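Local coordinates for cellulose biosynthesis protein BcsG (Salmonella typhimurium LT2, PDB 5OLT), which is required for cellulose biosynthesis, its extramembrane domain being a zinc-binding member of the alkaline phosphatase family, at residues N65-S70 against P265-A270; H94-T99 against S288-P293; M146-G151 against L216-D221; M80-W85 against K240-L245; T99-P104 against S355-A360. All coordinates share one frame; numbering follows the deposited sequence.

Interaction 1. Residues N65-S70 against P265-A270; sequences NICSLS and PEHGGA. With ZN (zinc ion), chain B.
Cys67 meets Glu266 and His267 at one zinc ion. Cys67 SG lies 2.3 Å from the zinc, set anti to the backbone N (chi1 -179°), which swings it onto the ion. Glu266 OE1 binds the zinc at 1.9 Å. His267 NE2 does so at 2.1 Å, and Ser102 and a water complete the shell. Two of these ligands are held from behind. The second oxygen of Glu266, OE2, is hydrogen-bonded to Asn215. The His267 ring is fixed in rotation by its other nitrogen: ND1 donates to Gly268 O at 2.7 Å, with that oxygen close to the ring plane. Further out, backbone bonds hold the two ligand loops together. Glu266 N donates to Ile66 O at 2.8 Å, the donor lying well above the carbonyl plane, and Leu69 N donates to His267 O at 2.9 Å. Leu69 CB rests on Pro265 CB at 4.1 Å, and the buried Leu69 O has no polar partner. A water joins Ser70 OG to Ala270 N. Strands 60-66 and 259-265 are parallel neighbours that deliver their ligands just past their carboxy ends, the usual place of the metal site in the alkaline phosphatase fold.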
# COMPACT_ATOMS: atom_id res chain seq x y z
N ASN A 65 -2.53 1.53 6.45
CA ASN A 65 -2.03 0.26 5.99
C ASN A 65 -2.79 -0.85 6.72
O ASN A 65 -2.69 -0.98 7.94
CB ASN A 65 -0.51 0.24 6.28
CG ASN A 65 0.19 -1.00 5.79
OD1 ASN A 65 -0.01 -1.46 4.64
ND2 ASN A 65 1.04 -1.53 6.64
N ILE A 66 -3.61 -1.58 5.97
CA ILE A 66 -4.61 -2.47 6.57
C ILE A 66 -4.22 -3.93 6.39
O ILE A 66 -4.06 -4.39 5.25
CB ILE A 66 -6.00 -2.24 5.93
CG1 ILE A 66 -6.44 -0.77 6.11
CG2 ILE A 66 -7.04 -3.23 6.49
CD1 ILE A 66 -7.66 -0.39 5.30
N CYS A 67 -4.10 -4.64 7.50
CA CYS A 67 -3.81 -6.08 7.44
C CYS A 67 -5.02 -6.84 6.88
O CYS A 67 -6.16 -6.53 7.24
CB CYS A 67 -3.45 -6.57 8.86
SG CYS A 67 -3.02 -8.34 9.00
N SER A 68 -4.76 -7.87 6.05
CA SER A 68 -5.78 -8.88 5.75
C SER A 68 -7.00 -8.34 4.99
O SER A 68 -8.15 -8.62 5.37
CB SER A 68 -6.20 -9.64 7.02
OG SER A 68 -5.07 -10.29 7.59
N LEU A 69 -6.74 -7.64 3.88
CA LEU A 69 -7.78 -7.05 3.04
C LEU A 69 -7.31 -7.11 1.59
O LEU A 69 -6.45 -6.31 1.19
CB LEU A 69 -8.06 -5.60 3.49
CG LEU A 69 -9.10 -4.87 2.60
CD1 LEU A 69 -10.43 -5.58 2.67
CD2 LEU A 69 -9.22 -3.43 3.12
N SER A 70 -7.91 -7.99 0.80
CA SER A 70 -7.71 -8.02 -0.67
C SER A 70 -9.03 -7.82 -1.39
O SER A 70 -10.11 -7.91 -0.79
CB SER A 70 -7.10 -9.36 -1.09
OG SER A 70 -8.07 -10.39 -0.89
N PRO A 265 -3.69 -1.78 1.59
CA PRO A 265 -3.62 -3.01 2.42
C PRO A 265 -2.27 -3.69 2.30
O PRO A 265 -1.56 -3.55 1.30
CB PRO A 265 -4.71 -3.90 1.86
CG PRO A 265 -5.64 -2.93 1.17
CD PRO A 265 -4.75 -1.88 0.57
N GLU A 266 -1.93 -4.42 3.36
CA GLU A 266 -0.67 -5.19 3.37
C GLU A 266 -0.73 -6.40 2.45
O GLU A 266 0.27 -6.77 1.83
CB GLU A 266 -0.46 -5.79 4.76
CG GLU A 266 -0.30 -4.86 5.95
CD GLU A 266 -0.32 -5.66 7.23
OE1 GLU A 266 -0.40 -6.91 7.12
OE2 GLU A 266 -0.28 -5.08 8.32
N HIS A 267 -1.88 -7.09 2.47
CA HIS A 267 -2.08 -8.43 1.84
C HIS A 267 -3.47 -8.85 2.25
O HIS A 267 -4.03 -8.30 3.23
CB HIS A 267 -1.06 -9.49 2.41
CG HIS A 267 -1.18 -9.69 3.90
ND1 HIS A 267 -2.18 -10.46 4.46
CD2 HIS A 267 -0.49 -9.13 4.92
CE1 HIS A 267 -2.12 -10.34 5.79
NE2 HIS A 267 -1.09 -9.56 6.10
N GLY A 268 -4.00 -9.84 1.55
CA GLY A 268 -5.31 -10.35 1.88
C GLY A 268 -5.37 -11.26 3.08
O GLY A 268 -4.36 -11.78 3.56
N GLY A 269 -6.60 -11.50 3.54
CA GLY A 269 -6.83 -12.41 4.68
C GLY A 269 -7.10 -13.85 4.30
O GLY A 269 -7.32 -14.69 5.16
N ALA A 270 -7.07 -14.13 2.99
CA ALA A 270 -7.32 -15.48 2.48
C ALA A 270 -8.72 -15.94 2.94
O ALA A 270 -8.94 -17.10 3.29
CB ALA A 270 -6.21 -16.47 2.90
ZN ZN B . -1.02 -8.54 7.92
O HOH W 1 -7.16 -12.69 0.40
O HOH W 2 -1.02 -10.77 9.05

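Interaction 2. Residues H94-T99 against S288-P293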
# COMPACT_ATOMS: atom_id res chain seq x y z
N HIS A 94 -5.60 -3.15 -9.89
CA HIS A 94 -4.59 -4.20 -10.04
C HIS A 94 -3.33 -3.78 -9.30
O HIS A 94 -2.23 -3.77 -9.89
CB HIS A 94 -4.35 -4.54 -11.53
CG HIS A 94 -5.55 -5.17 -12.15
ND1 HIS A 94 -5.90 -6.48 -11.87
CD2 HIS A 94 -6.50 -4.68 -12.96
CE1 HIS A 94 -7.01 -6.77 -12.52
NE2 HIS A 94 -7.42 -5.69 -13.16
N PHE A 95 -3.48 -3.47 -8.01
CA PHE A 95 -2.36 -3.13 -7.14
C PHE A 95 -1.89 -4.40 -6.45
O PHE A 95 -2.68 -5.08 -5.80
CB PHE A 95 -2.83 -2.12 -6.07
CG PHE A 95 -1.71 -1.54 -5.28
CD1 PHE A 95 -1.11 -2.26 -4.21
CD2 PHE A 95 -1.20 -0.29 -5.62
CE1 PHE A 95 -0.07 -1.71 -3.48
CE2 PHE A 95 -0.19 0.27 -4.86
CZ PHE A 95 0.39 -0.43 -3.81
N ASN A 96 -0.60 -4.72 -6.62
CA ASN A 96 -0.05 -5.94 -6.04
C ASN A 96 0.73 -5.63 -4.79
O ASN A 96 1.62 -4.80 -4.78
CB ASN A 96 0.88 -6.60 -7.06
CG ASN A 96 1.32 -7.97 -6.61
OD1 ASN A 96 0.47 -8.85 -6.45
ND2 ASN A 96 2.63 -8.15 -6.40
N SER A 97 0.40 -6.34 -3.70
CA SER A 97 1.06 -6.05 -2.42
C SER A 97 2.47 -6.65 -2.29
O SER A 97 3.20 -6.28 -1.38
CB SER A 97 0.21 -6.55 -1.24
OG SER A 97 0.20 -7.96 -1.23
N GLY A 98 2.84 -7.55 -3.20
CA GLY A 98 4.21 -8.06 -3.24
C GLY A 98 4.54 -9.17 -2.26
O GLY A 98 5.67 -9.66 -2.30
N THR A 99 3.59 -9.54 -1.38
CA THR A 99 3.85 -10.51 -0.30
C THR A 99 2.56 -10.83 0.38
O THR A 99 1.54 -10.11 0.18
CB THR A 99 4.85 -9.91 0.72
OG1 THR A 99 5.13 -10.89 1.74
CG2 THR A 99 4.30 -8.64 1.36
N SER A 288 -4.79 -13.94 -5.71
CA SER A 288 -5.98 -13.59 -4.93
C SER A 288 -5.61 -12.86 -3.64
O SER A 288 -6.27 -11.89 -3.22
CB SER A 288 -6.72 -14.88 -4.64
OG SER A 288 -7.88 -14.68 -3.88
N ILE A 289 -4.55 -13.35 -2.98
CA ILE A 289 -4.14 -12.78 -1.69
C ILE A 289 -3.48 -11.41 -1.88
O ILE A 289 -3.60 -10.54 -1.03
CB ILE A 289 -3.21 -13.77 -0.94
CG1 ILE A 289 -4.07 -14.98 -0.52
CG2 ILE A 289 -2.59 -13.13 0.29
CD1 ILE A 289 -3.27 -16.21 -0.09
N THR A 290 -2.77 -11.20 -2.98
CA THR A 290 -1.94 -10.01 -3.11
C THR A 290 -2.57 -8.89 -3.97
O THR A 290 -2.02 -7.79 -3.96
CB THR A 290 -0.56 -10.34 -3.68
OG1 THR A 290 -0.75 -10.86 -5.02
CG2 THR A 290 0.13 -11.38 -2.79
N ASN A 291 -3.69 -9.14 -4.64
CA ASN A 291 -4.34 -8.03 -5.39
C ASN A 291 -5.26 -7.27 -4.42
O ASN A 291 -6.32 -7.78 -4.05
CB ASN A 291 -5.12 -8.61 -6.55
CG ASN A 291 -5.84 -7.54 -7.32
OD1 ASN A 291 -5.38 -6.40 -7.35
ND2 ASN A 291 -7.00 -7.89 -7.90
N VAL A 292 -4.81 -6.09 -3.97
CA VAL A 292 -5.44 -5.39 -2.86
C VAL A 292 -6.02 -4.05 -3.27
O VAL A 292 -5.50 -3.40 -4.19
CB VAL A 292 -4.44 -5.20 -1.69
CG1 VAL A 292 -3.93 -6.55 -1.16
CG2 VAL A 292 -3.24 -4.30 -2.06
N PRO A 293 -7.09 -3.60 -2.57
CA PRO A 293 -7.71 -2.31 -2.91
C PRO A 293 -6.97 -1.12 -2.34
O PRO A 293 -7.17 -0.75 -1.18
CB PRO A 293 -9.11 -2.42 -2.28
CG PRO A 293 -8.93 -3.35 -1.10
CD PRO A 293 -7.92 -4.39 -1.62
O HOH W 3 -5.93 -3.70 -6.79
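Phe95 and Asn96 run antiparallel to Val292 and Asn291 in the central mixed sheet, just where strand 90-96 ends and where strand 291-299 emerges from helix 287-290. The tight part surrounds Thr290, the last helical residue. Thr290 O accepts from Ser97 N at 2.8 Å with an N-H...O angle of 156°. Thr290 OG1 donates to Asn96 OD1 at 2.8 Å, the two side chains lying alongside and pointing the same way. CG of Asn96 stands anti to the backbone N (chi1 -171°), which carries OD1 to this hydroxyl, while ND2 bonds to Ser355. Thr290 OG1 is also bonded to Ser286 O, which suggests that its one proton is shared. On the face that bears Phe95 and Val292 the packing is apolar, with Phe95 ring atom CD1 against Val292 methyl CG2 at 3.6 Å; Val264 also touches the Phe95 ring.

Toward His94 the contact opens to solvent. Val292 N still reaches Phe95 O at 3.0 Å, almost head-on to the carbonyl, but a water lies between Phe95 N and Val292 O. It accepts from Phe95 N at 2.7 Å and lies 2.7 Å from Val292 O, to which it probably donates. His94 is exposed, and Asn291 is only partly buried. At the opposite end, around Ser97 and Thr99, the methyl CG2 of Thr290 lies 3.5 Å from Thr99 O, the same oxygen that accepts from Ser97 OG at 2.9 Å in its carbonyl plane.

Interaction 3. Residues M146-G151 against L216-D221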
# COMPACT_ATOMS: atom_id res chain seq x y z
N MET A 146 1.56 5.34 14.04
CA MET A 146 0.32 5.13 14.73
C MET A 146 -0.11 3.71 14.46
O MET A 146 0.05 3.22 13.32
CB MET A 146 -0.69 6.11 14.12
CG MET A 146 -1.97 6.25 14.88
SD MET A 146 -2.73 7.83 14.44
CE MET A 146 -3.51 7.49 12.88
N MET A 147 -0.70 3.05 15.47
CA MET A 147 -1.26 1.71 15.24
C MET A 147 -2.53 1.56 16.04
O MET A 147 -2.73 2.27 17.06
CB MET A 147 -0.28 0.59 15.63
CG MET A 147 1.02 0.62 14.84
SD MET A 147 2.03 -0.85 15.06
CE MET A 147 3.46 -0.36 14.07
N ASP A 148 -3.39 0.63 15.63
CA ASP A 148 -4.54 0.28 16.47
C ASP A 148 -4.23 -0.96 17.32
O ASP A 148 -5.13 -1.59 17.85
CB ASP A 148 -5.83 0.15 15.66
CG ASP A 148 -5.80 -0.97 14.66
OD1 ASP A 148 -4.89 -1.81 14.69
OD2 ASP A 148 -6.74 -1.02 13.80
N HIS A 149 -2.94 -1.28 17.47
CA HIS A 149 -2.51 -2.43 18.24
C HIS A 149 -1.10 -2.16 18.73
O HIS A 149 -0.49 -1.16 18.36
CB HIS A 149 -2.59 -3.70 17.36
CG HIS A 149 -1.65 -3.69 16.19
ND1 HIS A 149 -1.85 -3.01 15.01
CD2 HIS A 149 -0.45 -4.32 16.07
CE1 HIS A 149 -0.81 -3.23 14.20
NE2 HIS A 149 0.04 -4.03 14.83
N ASN A 150 -0.56 -3.05 19.56
CA ASN A 150 0.74 -2.73 20.16
C ASN A 150 1.93 -3.17 19.33
O ASN A 150 3.07 -2.88 19.72
CB ASN A 150 0.82 -3.26 21.61
CG ASN A 150 0.78 -4.78 21.69
OD1 ASN A 150 1.10 -5.48 20.72
ND2 ASN A 150 0.41 -5.32 22.86
N GLY A 151 1.72 -3.86 18.20
CA GLY A 151 2.86 -4.25 17.33
C GLY A 151 3.77 -5.34 17.86
O GLY A 151 4.79 -5.60 17.24
N LEU A 216 -3.22 -1.06 10.81
CA LEU A 216 -4.50 -1.51 11.35
C LEU A 216 -4.66 -3.02 11.27
O LEU A 216 -4.55 -3.59 10.19
CB LEU A 216 -5.69 -0.92 10.53
CG LEU A 216 -5.86 0.57 10.57
CD1 LEU A 216 -4.85 1.24 9.67
CD2 LEU A 216 -7.27 0.94 10.13
N LEU A 217 -5.00 -3.62 12.40
CA LEU A 217 -5.12 -5.07 12.54
C LEU A 217 -6.55 -5.68 12.68
O LEU A 217 -6.65 -6.89 12.87
CB LEU A 217 -4.34 -5.43 13.85
CG LEU A 217 -3.74 -6.81 13.95
CD1 LEU A 217 -2.67 -7.00 12.87
CD2 LEU A 217 -3.15 -7.04 15.34
N PRO A 218 -7.66 -4.90 12.58
CA PRO A 218 -8.92 -5.55 12.97
C PRO A 218 -9.35 -6.73 12.10
O PRO A 218 -10.09 -7.59 12.59
CB PRO A 218 -9.94 -4.41 12.88
CG PRO A 218 -9.39 -3.52 11.82
CD PRO A 218 -7.90 -3.52 12.09
N LEU A 219 -8.89 -6.77 10.84
CA LEU A 219 -9.34 -7.83 9.94
C LEU A 219 -8.48 -9.08 10.06
O LEU A 219 -8.75 -10.07 9.40
CB LEU A 219 -9.35 -7.33 8.49
CG LEU A 219 -10.18 -6.06 8.31
CD1 LEU A 219 -10.19 -5.72 6.81
CD2 LEU A 219 -11.61 -6.15 8.87
N HIS A 220 -7.44 -9.06 10.92
CA HIS A 220 -6.62 -10.27 11.08
C HIS A 220 -7.43 -11.43 11.64
O HIS A 220 -8.29 -11.25 12.48
CB HIS A 220 -5.44 -9.97 12.00
CG HIS A 220 -4.37 -11.04 11.99
ND1 HIS A 220 -4.54 -12.31 12.53
CD2 HIS A 220 -3.11 -11.01 11.50
CE1 HIS A 220 -3.42 -12.99 12.41
NE2 HIS A 220 -2.53 -12.22 11.80
N ASP A 221 -7.13 -12.64 11.16
CA ASP A 221 -7.78 -13.84 11.67
C ASP A 221 -7.64 -13.95 13.21
O ASP A 221 -6.63 -13.53 13.80
CB ASP A 221 -7.20 -15.08 10.98
CG ASP A 221 -8.16 -16.26 10.99
OD1 ASP A 221 -9.33 -16.13 11.49
OD2 ASP A 221 -7.73 -17.32 10.49
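Asp148 and Leu217 are joined by a hydrogen bond across this contact. Asp148 OD1 accepts from Leu217 N at 2.9 Å through its syn lone pair, on the side of the other carboxylate oxygen, with an N-H...O angle of 160°. The same OD1 of Asp148 takes a longer bond from His149 ND1, at 3.3 Å, which arrives nearly along the C-O direction and in the imidazole plane. Two donors thus grip one oxygen, and the carboxylate links a backbone amide to a ring. Both acid and imidazole have CG between backbone N and carbonyl carbon (chi1 64° for Asp148), which brings consecutive side chains to the same partner.

Close van der Waals contacts complete the fit. Methyl CD2 of Leu217 stands over one face of the His149 ring, 4.0 Å from its centroid and displaced toward the rim, a CH-pi contact. Asp148 OD2 lies 3.2 Å from Pro218 CD and 3.4 Å from Leu216 CA. Asp191 OD1 also lies near Asp148 OD2, bringing two like charges close.

Among backbone bonds, His220 N to Leu217 O at 3.0 Å closes a type I turn beyond the strand. The turn carries His220, whose NE2 binds a citrate, probably from the crystallisation liquor. Parallel strands 142-147 and 210-216 are therefore tied together at the carboxy-terminal edge of the sheet, where the alkaline phosphatase fold places its active-site loops.

Interaction 4. Residues M80-W85 against K240-L245; sequences MSHPLW and KLFDEL
His82 NE2 donates to Asp243 OD1 at 2.8 Å, the one hydrogen bond between segments 80-85 and 240-245. The acid oxygen lies near the ring plane, yet it is itself met from above the carboxylate plane, and the bond is somewhat bent. On the other side of the imidazole His82 ND1 accepts from Leu84 N at 3.0 Å, almost straight, capping the start of helix 84-87. CG of His82 is anti to its backbone N (chi1 -167°), which extends the ring across to the long helix.

Both faces of that ring are occupied. Pro83 CD lies over one; on the opposite face CB of Phe242 sits centrally, 3.4 Å from the centroid of the His82 ring, in a CH-pi contact. The Phe242 ring follows with its edge toward the same imidazole, centroids 5.5 Å apart and planes at 74°. It in turn offers a face to the edge of the six-membered ring of Trp85, centroids 5.1 Å apart, planes at 70°, so that T-shaped contacts run from His82 through Phe242 to Trp85.

Leucines flank this cluster: Leu84 CD2 touches Phe242 CD1 at 3.8 Å, and Leu84 CD1 meets Leu245 CB at 4.1 Å. Leu69 packs on Phe242 from the loop after strand 60-66. With one ring nitrogen donating and the other accepting, His82 is probably neutral and protonated at NE2, a tautomer that would serve the helix cap and the acid together.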
# COMPACT_ATOMS: atom_id res chain seq x y z
N MET A 80 -18.33 -5.15 -2.03
CA MET A 80 -17.92 -4.35 -3.19
C MET A 80 -18.73 -3.07 -3.37
O MET A 80 -18.21 -2.10 -3.93
CB MET A 80 -17.99 -5.18 -4.46
CG MET A 80 -16.99 -6.31 -4.47
SD MET A 80 -15.29 -5.73 -4.62
CE MET A 80 -15.26 -5.24 -6.35
N SER A 81 -19.94 -3.03 -2.83
CA SER A 81 -20.75 -1.82 -2.97
C SER A 81 -20.76 -0.95 -1.72
O SER A 81 -21.55 0.01 -1.63
CB SER A 81 -22.17 -2.17 -3.40
OG SER A 81 -22.78 -2.97 -2.42
N HIS A 82 -19.88 -1.25 -0.75
CA HIS A 82 -19.77 -0.36 0.38
C HIS A 82 -19.45 1.06 -0.12
O HIS A 82 -18.60 1.20 -1.00
CB HIS A 82 -18.67 -0.82 1.35
CG HIS A 82 -18.75 -0.10 2.65
ND1 HIS A 82 -18.32 1.20 2.81
CD2 HIS A 82 -19.31 -0.47 3.84
CE1 HIS A 82 -18.60 1.60 4.04
NE2 HIS A 82 -19.18 0.60 4.69
N PRO A 83 -20.11 2.10 0.44
CA PRO A 83 -19.89 3.46 -0.03
C PRO A 83 -18.44 3.93 0.03
O PRO A 83 -18.07 4.81 -0.73
CB PRO A 83 -20.75 4.33 0.92
CG PRO A 83 -21.73 3.41 1.55
CD PRO A 83 -21.23 2.00 1.41
N LEU A 84 -17.60 3.34 0.89
CA LEU A 84 -16.19 3.77 1.00
C LEU A 84 -15.51 3.78 -0.37
O LEU A 84 -14.79 4.72 -0.69
CB LEU A 84 -15.41 2.85 1.96
CG LEU A 84 -13.90 3.17 2.09
CD1 LEU A 84 -13.69 4.50 2.80
CD2 LEU A 84 -13.26 2.00 2.82
N TRP A 85 -15.75 2.75 -1.18
CA TRP A 85 -15.01 2.63 -2.43
C TRP A 85 -15.29 3.78 -3.35
O TRP A 85 -14.40 4.18 -4.08
CB TRP A 85 -15.24 1.28 -3.16
CG TRP A 85 -15.07 0.13 -2.22
CD1 TRP A 85 -16.04 -0.77 -1.84
CD2 TRP A 85 -13.88 -0.24 -1.51
NE1 TRP A 85 -15.53 -1.65 -0.94
CE2 TRP A 85 -14.21 -1.37 -0.73
CE3 TRP A 85 -12.55 0.27 -1.47
CZ2 TRP A 85 -13.28 -1.99 0.10
CZ3 TRP A 85 -11.64 -0.36 -0.64
CH2 TRP A 85 -12.02 -1.47 0.13
N LYS A 240 -17.58 -2.73 9.78
CA LYS A 240 -17.29 -1.80 10.86
C LYS A 240 -16.13 -0.90 10.50
O LYS A 240 -16.20 0.32 10.67
CB LYS A 240 -16.99 -2.59 12.14
CG LYS A 240 -16.54 -1.74 13.33
CD LYS A 240 -16.41 -2.64 14.55
CE LYS A 240 -15.95 -1.92 15.81
NZ LYS A 240 -17.07 -1.41 16.61
N LEU A 241 -15.05 -1.49 9.97
CA LEU A 241 -13.89 -0.70 9.57
C LEU A 241 -14.25 0.30 8.46
O LEU A 241 -13.86 1.47 8.53
CB LEU A 241 -12.77 -1.63 9.07
CG LEU A 241 -11.53 -0.90 8.50
CD1 LEU A 241 -10.87 0.04 9.52
CD2 LEU A 241 -10.54 -1.92 7.97
N PHE A 242 -14.97 -0.18 7.45
CA PHE A 242 -15.26 0.70 6.32
C PHE A 242 -16.20 1.82 6.75
O PHE A 242 -16.05 2.95 6.30
CB PHE A 242 -15.85 -0.08 5.15
CG PHE A 242 -14.95 -1.18 4.61
CD1 PHE A 242 -13.58 -1.20 4.85
CD2 PHE A 242 -15.51 -2.18 3.80
CE1 PHE A 242 -12.81 -2.25 4.33
CE2 PHE A 242 -14.74 -3.23 3.30
CZ PHE A 242 -13.38 -3.24 3.56
N ASP A 243 -17.16 1.51 7.63
CA ASP A 243 -18.03 2.56 8.18
C ASP A 243 -17.24 3.58 9.01
O ASP A 243 -17.50 4.80 8.91
CB ASP A 243 -19.13 1.93 9.04
CG ASP A 243 -20.25 1.29 8.19
OD1 ASP A 243 -20.36 1.60 6.97
OD2 ASP A 243 -21.02 0.48 8.79
N GLU A 244 -16.23 3.11 9.77
CA GLU A 244 -15.43 4.04 10.54
C GLU A 244 -14.53 4.89 9.64
O GLU A 244 -14.40 6.08 9.90
CB GLU A 244 -14.62 3.32 11.61
CG GLU A 244 -15.53 2.82 12.72
CD GLU A 244 -14.79 2.39 13.97
OE1 GLU A 244 -13.55 2.20 13.95
OE2 GLU A 244 -15.49 2.22 15.01
N LEU A 245 -13.94 4.29 8.61
CA LEU A 245 -13.13 5.09 7.68
C LEU A 245 -13.99 6.12 6.97
O LEU A 245 -13.57 7.28 6.84
CB LEU A 245 -12.42 4.19 6.68
CG LEU A 245 -11.34 3.28 7.27
CD1 LEU A 245 -10.82 2.35 6.17
CD2 LEU A 245 -10.20 4.10 7.89

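Interaction 5. Residues T99-P104 against S355-A360; sequences TSYSGP and SENANA. With ZN (zinc ion), chain B.
Thr99 comes closest to Ser355 in the backbone, their CA atoms 4.9 Å apart, where the loop leading into helix 102-110 passes the edge strand 355-357. That strand begins a beta hairpin, closed by the type I turn Asn357 to Ala360.

Asn357, in the conformer described here, carries the contact by matching its amide to Ser100. Asn357 OD1 accepts from Ser100 N at 3.1 Å, nearly straight (172°) and on a lone pair, while Asn357 ND2 donates to Ser100 OG at 2.9 Å in the amide plane (174°). In this conformer the two bonds would hold the amide's rotation, and ND2 also bonds to Asp283 O and Ser100 OG to Arg282 O. Over the amide lies the ring of Tyr101, stacked with planes 18° apart, Tyr101 CD2 being 3.7 Å from Asn357 CG; the phenol bonds to Asp283. Thr99 OG1 lies 2.7 Å from Asn357 OD1 and 3.0 Å from Glu356 O.

The hairpin thus contacts the residues just ahead of the metal ligand. Tyr101 is the N-cap of helix 102-110, and in the first turn of that helix Ser102 OG binds zinc at 2.0 Å.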
# COMPACT_ATOMS: atom_id res chain seq x y z
N THR A 99 3.59 -9.54 -1.38
CA THR A 99 3.85 -10.51 -0.30
C THR A 99 2.56 -10.83 0.38
O THR A 99 1.54 -10.11 0.18
CB THR A 99 4.85 -9.91 0.72
OG1 THR A 99 5.13 -10.89 1.74
CG2 THR A 99 4.30 -8.64 1.36
N SER A 100 2.55 -11.92 1.15
CA SER A 100 1.35 -12.25 1.91
C SER A 100 1.55 -12.20 3.42
O SER A 100 0.64 -12.64 4.14
CB SER A 100 0.75 -13.56 1.46
OG SER A 100 1.68 -14.63 1.56
N TYR A 101 2.68 -11.64 3.88
CA TYR A 101 2.93 -11.50 5.32
C TYR A 101 3.03 -10.05 5.73
O TYR A 101 3.44 -9.20 4.93
CB TYR A 101 4.23 -12.22 5.70
CG TYR A 101 4.21 -13.75 5.56
CD1 TYR A 101 3.06 -14.50 5.85
CD2 TYR A 101 5.37 -14.42 5.24
CE1 TYR A 101 3.07 -15.90 5.75
CE2 TYR A 101 5.41 -15.81 5.18
CZ TYR A 101 4.26 -16.54 5.43
OH TYR A 101 4.35 -17.94 5.35
N SER A 102 2.67 -9.76 6.98
CA SER A 102 2.54 -8.38 7.43
C SER A 102 3.86 -7.62 7.49
O SER A 102 3.94 -6.47 7.01
CB SER A 102 1.92 -8.34 8.83
OG SER A 102 0.67 -9.02 8.86
N GLY A 103 4.90 -8.24 8.08
CA GLY A 103 6.18 -7.54 8.22
C GLY A 103 6.77 -7.12 6.90
O GLY A 103 7.05 -5.94 6.68
N PRO A 104 6.90 -8.07 5.97
CA PRO A 104 7.46 -7.70 4.66
C PRO A 104 6.57 -6.70 3.93
O PRO A 104 7.10 -5.85 3.21
CB PRO A 104 7.51 -9.02 3.90
CG PRO A 104 7.31 -10.08 4.89
CD PRO A 104 6.81 -9.53 6.17
N SER A 355 5.25 -11.49 -6.36
CA SER A 355 5.07 -11.50 -4.91
C SER A 355 5.97 -12.55 -4.29
O SER A 355 6.22 -13.61 -4.90
CB SER A 355 3.62 -11.82 -4.54
OG SER A 355 2.76 -10.86 -5.12
N GLU A 356 6.46 -12.25 -3.09
CA GLU A 356 7.38 -13.16 -2.43
C GLU A 356 7.22 -13.19 -0.98
O GLU A 356 6.88 -12.18 -0.35
CB GLU A 356 8.85 -12.71 -2.62
CG GLU A 356 9.25 -12.38 -4.00
CD GLU A 356 10.73 -12.19 -4.16
OE1 GLU A 356 11.59 -12.68 -3.34
OE2 GLU A 356 11.00 -11.55 -5.17
N ASN A 357 7.48 -14.38 -0.42
CA ASN A 357 7.80 -14.52 1.01
C ASN A 357 9.19 -15.19 1.02
O ASN A 357 9.73 -15.48 -0.04
CB ASN A 357 6.74 -15.37 1.72
CG ASN A 357 5.32 -14.80 1.60
OD1 ASN A 357 5.11 -13.58 1.57
ND2 ASN A 357 4.34 -15.68 1.60
N ALA A 358 9.77 -15.47 2.19
CA ALA A 358 11.13 -16.06 2.27
C ALA A 358 11.30 -17.27 1.38
O ALA A 358 12.34 -17.45 0.74
CB ALA A 358 11.52 -16.41 3.69
N ASN A 359 10.24 -18.06 1.27
CA ASN A 359 10.39 -19.36 0.64
C ASN A 359 9.75 -19.54 -0.72
O ASN A 359 9.84 -20.60 -1.32
CB ASN A 359 9.82 -20.42 1.60
CG ASN A 359 10.62 -20.58 2.87
OD1 ASN A 359 10.40 -19.90 3.88
ND2 ASN A 359 11.53 -21.56 2.85
N ALA A 360 9.06 -18.51 -1.20
CA ALA A 360 8.24 -18.68 -2.38
C ALA A 360 8.17 -17.39 -3.16
O ALA A 360 8.10 -16.30 -2.57
CB ALA A 360 6.83 -19.09 -1.97
ZN ZN B . -1.02 -8.54 7.92
O HOH W 2 -1.02 -10.77 9.05

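Overall arrangement
Interactions 1, 2 and 3 lie on the central sheet, whereas interaction 4 joins helix 234-255, beside the sheet, to residues 80-85, and interaction 5 brings in the small C-terminal sheet. All five are mainly buried, but interaction 2 is exposed at His94. Interactions 1 and 5 share the zinc, with three ligands from the first and Ser102 from the second, and interaction 2 joins them: Gly268 N meets Ile289 O, and Gly98 O meets Glu356 N. Metal and hydrogen bonds dominate 1 and 5; 2 mixes hydrogen bonds with apolar packing. Interaction 3 reaches 1 through strand pairing at Leu216. Interaction 4, its centre about 27 Å from that of interaction 5, is chiefly apolar and meets 1 through Leu69 and Phe242.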